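Local coordinates for acyl-CoA dehydrogenase (Mycobacterium thermoresistibile, PDB 3PFD), which probably catalyses the flavin-dependent dehydrogenation of saturated acyl-CoA thioesters to 2,3-dehydroacyl-CoA, passing the electrons on to an acceptor, at residues 102-107 against 131-136. Residues are numbered along the deposited sequence; the frame is centred on the assembly and turned at random.
Sequences AVNKLG and EAMASY. With FDA (dihydroflavine-adenine dinucleotide), chain B.
Leu106 and Tyr136 meet where helix 95-114 crosses strand 134-137, the two short segments passing at 66° with their axes only 5.8 Å apart. The leucine lies across the tyrosine at about a right angle: its branch carbon CG abuts Tyr136 CB at 3.5 Å, while methyl CD1 sits over one face of the ring, toward the rim, in a CH-pi contact 4.3 Å from the centroid. Tyr136 holds its CG anti to the backbone N (chi1 -179°), beside the carbonyl carbon, which brings ring atom CD1 close to Leu106 O.

Gly107, lacking a side chain, lets the helix backbone come within 3.4 Å of the strand, measured from its CA to Ser135 O. Beside it, Ala134 turns its methyl toward the helix, to 3.8 Å from Gly107 O, and Val103 lays CG1 against Ser135 CA.

Farther along, Asn104 ties the helix to the strand. Its CG stands anti to the carbonyl carbon, and OD1 accepts the N-H of Ala134 at 3.2 Å (N to OD1), the donor tilted 30° from the carbonyl plane. A water donates to both OD1 and Ala134 O, closing a second link, while ND2 bonds to Ser65 O; bonds at both ends hold the amide's rotation, with OD1 turned to Ala134 N and the water.

Ser135 faces the other way, its OG bonded to Ser176 and Thr171. Tyr136 O accepts the N3-H of the reduced flavin in a nearly straight bond, 2.8 Å from N3. The N-terminal helical domain here packs on the first strand of the middle beta domain, and that strand's backbone carbonyl meets the flavin pyrimidine edge, as in the acyl-CoA dehydrogenase fold.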
loop_
_atom_site.group_PDB
_atom_site.type_symbol
_atom_site.label_atom_id
_atom_site.label_comp_id
_atom_site.label_asym_id
_atom_site.label_seq_id
_atom_site.Cartn_x
_atom_site.Cartn_y
_atom_site.Cartn_z
ATOM N N ALA C 102 30.357 2.018 4.676
ATOM C CA ALA C 102 29.316 3.072 4.695
ATOM C C ALA C 102 29.645 4.119 5.745
ATOM O O ALA C 102 29.471 5.321 5.504
ATOM C CB ALA C 102 27.918 2.492 4.949
ATOM N N VAL C 103 30.106 3.658 6.910
ATOM C CA VAL C 103 30.504 4.594 7.993
ATOM C C VAL C 103 31.906 5.158 7.824
ATOM O O VAL C 103 32.169 6.306 8.242
ATOM C CB VAL C 103 30.146 4.068 9.416
ATOM C CG1 VAL C 103 30.584 5.052 10.528
ATOM C CG2 VAL C 103 28.634 3.856 9.480
ATOM N N ASN C 104 32.797 4.403 7.165
ATOM C CA ASN C 104 34.057 5.000 6.757
ATOM C C ASN C 104 33.798 6.281 5.938
ATOM O O ASN C 104 34.489 7.289 6.116
ATOM C CB ASN C 104 34.975 4.003 6.018
ATOM C CG ASN C 104 35.727 3.074 6.983
ATOM O OD1 ASN C 104 35.742 3.297 8.201
ATOM N ND2 ASN C 104 36.350 2.032 6.445
ATOM N N LYS C 105 32.766 6.248 5.089
ATOM C CA LYS C 105 32.387 7.401 4.309
ATOM C C LYS C 105 31.694 8.462 5.187
ATOM O O LYS C 105 32.084 9.613 5.166
ATOM C CB LYS C 105 31.523 7.004 3.090
ATOM C CG LYS C 105 31.655 8.030 1.972
ATOM C CD LYS C 105 30.500 8.111 1.006
ATOM C CE LYS C 105 30.700 9.400 0.191
ATOM N NZ LYS C 105 29.956 9.382 -1.065
ATOM N N LEU C 106 30.678 8.072 5.954
ATOM C CA LEU C 106 30.003 8.986 6.892
ATOM C C LEU C 106 30.986 9.761 7.794
ATOM O O LEU C 106 30.854 10.980 7.932
ATOM C CB LEU C 106 28.982 8.226 7.764
ATOM C CG LEU C 106 27.970 9.063 8.571
ATOM C CD1 LEU C 106 27.117 9.943 7.641
ATOM C CD2 LEU C 106 27.066 8.193 9.459
ATOM N N GLY C 107 31.961 9.057 8.390
ATOM C CA GLY C 107 32.927 9.662 9.346
ATOM C C GLY C 107 34.060 10.472 8.721
ATOM O O GLY C 107 34.917 11.029 9.444
ATOM N N GLU C 131 44.055 0.998 7.670
ATOM C CA GLU C 131 44.654 1.045 9.015
ATOM C C GLU C 131 43.692 1.633 10.058
ATOM O O GLU C 131 43.812 1.344 11.243
ATOM C CB GLU C 131 45.967 1.853 9.009
ATOM N N ALA C 132 42.761 2.470 9.621
ATOM C CA ALA C 132 41.859 3.145 10.551
ATOM C C ALA C 132 40.440 3.243 10.035
ATOM O O ALA C 132 40.220 3.729 8.920
ATOM C CB ALA C 132 42.370 4.554 10.853
ATOM N N MET C 133 39.477 2.845 10.866
ATOM C CA MET C 133 38.079 3.147 10.584
ATOM C C MET C 133 37.727 4.511 11.167
ATOM O O MET C 133 38.348 4.965 12.130
ATOM C CB MET C 133 37.140 2.069 11.142
ATOM C CG MET C 133 37.551 0.636 10.820
ATOM S SD MET C 133 36.350 -0.575 11.415
ATOM C CE MET C 133 35.222 0.445 12.379
ATOM N N ALA C 134 36.736 5.158 10.572
ATOM C CA ALA C 134 36.226 6.438 11.063
ATOM C C ALA C 134 34.747 6.292 11.468
ATOM O O ALA C 134 34.025 5.540 10.844
ATOM C CB ALA C 134 36.370 7.519 9.993
ATOM N N SER C 135 34.331 7.012 12.511
ATOM C CA SER C 135 32.923 7.129 12.900
ATOM C C SER C 135 32.436 8.588 12.813
ATOM O O SER C 135 33.236 9.530 12.719
ATOM C CB SER C 135 32.715 6.583 14.321
ATOM O OG SER C 135 32.981 5.179 14.368
ATOM N N TYR C 136 31.124 8.754 12.875
ATOM C CA TYR C 136 30.461 10.048 12.781
ATOM C C TYR C 136 29.645 10.239 14.056
ATOM O O TYR C 136 28.689 9.518 14.295
ATOM C CB TYR C 136 29.558 10.044 11.541
ATOM C CG TYR C 136 28.785 11.320 11.260
ATOM C CD1 TYR C 136 29.431 12.461 10.778
ATOM C CD2 TYR C 136 27.400 11.368 11.415
ATOM C CE1 TYR C 136 28.718 13.627 10.488
ATOM C CE2 TYR C 136 26.678 12.535 11.134
ATOM C CZ TYR C 136 27.350 13.654 10.672
ATOM O OH TYR C 136 26.641 14.807 10.394
HETATM P PA FDA B . 13.418 11.047 17.295
HETATM O O1A FDA B . 14.009 12.247 16.607
HETATM O O2A FDA B . 12.971 11.126 18.734
HETATM O O5B FDA B . 12.173 10.559 16.394
HETATM C C5B FDA B . 11.061 9.832 16.926
HETATM C C4B FDA B . 9.951 9.775 15.867
HETATM O O4B FDA B . 9.425 11.084 15.622
HETATM C C3B FDA B . 10.472 9.273 14.519
HETATM O O3B FDA B . 9.414 8.538 13.888
HETATM C C2B FDA B . 10.720 10.554 13.740
HETATM O O2B FDA B . 10.640 10.370 12.323
HETATM C C1B FDA B . 9.595 11.426 14.251
HETATM N N9A FDA B . 9.855 12.866 14.055
HETATM C C8A FDA B . 10.775 13.609 14.697
HETATM N N7A FDA B . 10.702 14.890 14.255
HETATM C C5A FDA B . 9.724 14.950 13.318
HETATM C C6A FDA B . 9.211 15.988 12.522
HETATM N N6A FDA B . 9.731 17.252 12.613
HETATM N N1A FDA B . 8.195 15.715 11.660
HETATM C C2A FDA B . 7.707 14.457 11.577
HETATM N N3A FDA B . 8.170 13.433 12.330
HETATM C C4A FDA B . 9.188 13.657 13.201
HETATM N N1 FDA B . 23.815 8.988 14.912
HETATM C C2 FDA B . 25.124 9.390 14.895
HETATM O O2 FDA B . 25.462 10.543 15.275
HETATM N N3 FDA B . 26.082 8.538 14.471
HETATM C C4 FDA B . 25.766 7.290 14.056
HETATM O O4 FDA B . 26.700 6.556 13.693
HETATM C C4X FDA B . 24.426 6.854 14.039
HETATM N N5 FDA B . 24.101 5.579 13.742
HETATM C C5X FDA B . 22.979 5.025 14.234
HETATM C C6 FDA B . 22.863 3.636 14.388
HETATM C C7 FDA B . 21.711 3.087 14.980
HETATM C C7M FDA B . 21.578 1.588 15.139
HETATM C C8 FDA B . 20.667 3.910 15.379
HETATM C C8M FDA B . 19.403 3.348 16.007
HETATM C C9 FDA B . 20.779 5.278 15.217
HETATM C C9A FDA B . 21.933 5.840 14.661
HETATM N N10 FDA B . 22.140 7.234 14.729
HETATM C C10 FDA B . 23.447 7.735 14.484
HETATM C "C1'" FDA B . 21.101 8.106 15.280
HETATM C "C2'" FDA B . 19.963 8.347 14.278
HETATM O "O2'" FDA B . 20.338 9.220 13.189
HETATM C "C3'" FDA B . 18.765 8.849 15.056
HETATM O "O3'" FDA B . 18.166 7.716 15.734
HETATM C "C4'" FDA B . 17.724 9.533 14.149
HETATM O "O4'" FDA B . 18.222 10.788 13.679
HETATM C "C5'" FDA B . 16.405 9.777 14.870
HETATM O "O5'" FDA B . 16.661 10.371 16.150
HETATM P P FDA B . 15.978 9.723 17.455
HETATM O O1P FDA B . 16.372 8.268 17.503
HETATM O O2P FDA B . 16.262 10.616 18.640
HETATM O O3P FDA B . 14.404 9.753 17.108
HETATM O O HOH W 1 33.502 2.994 10.135
#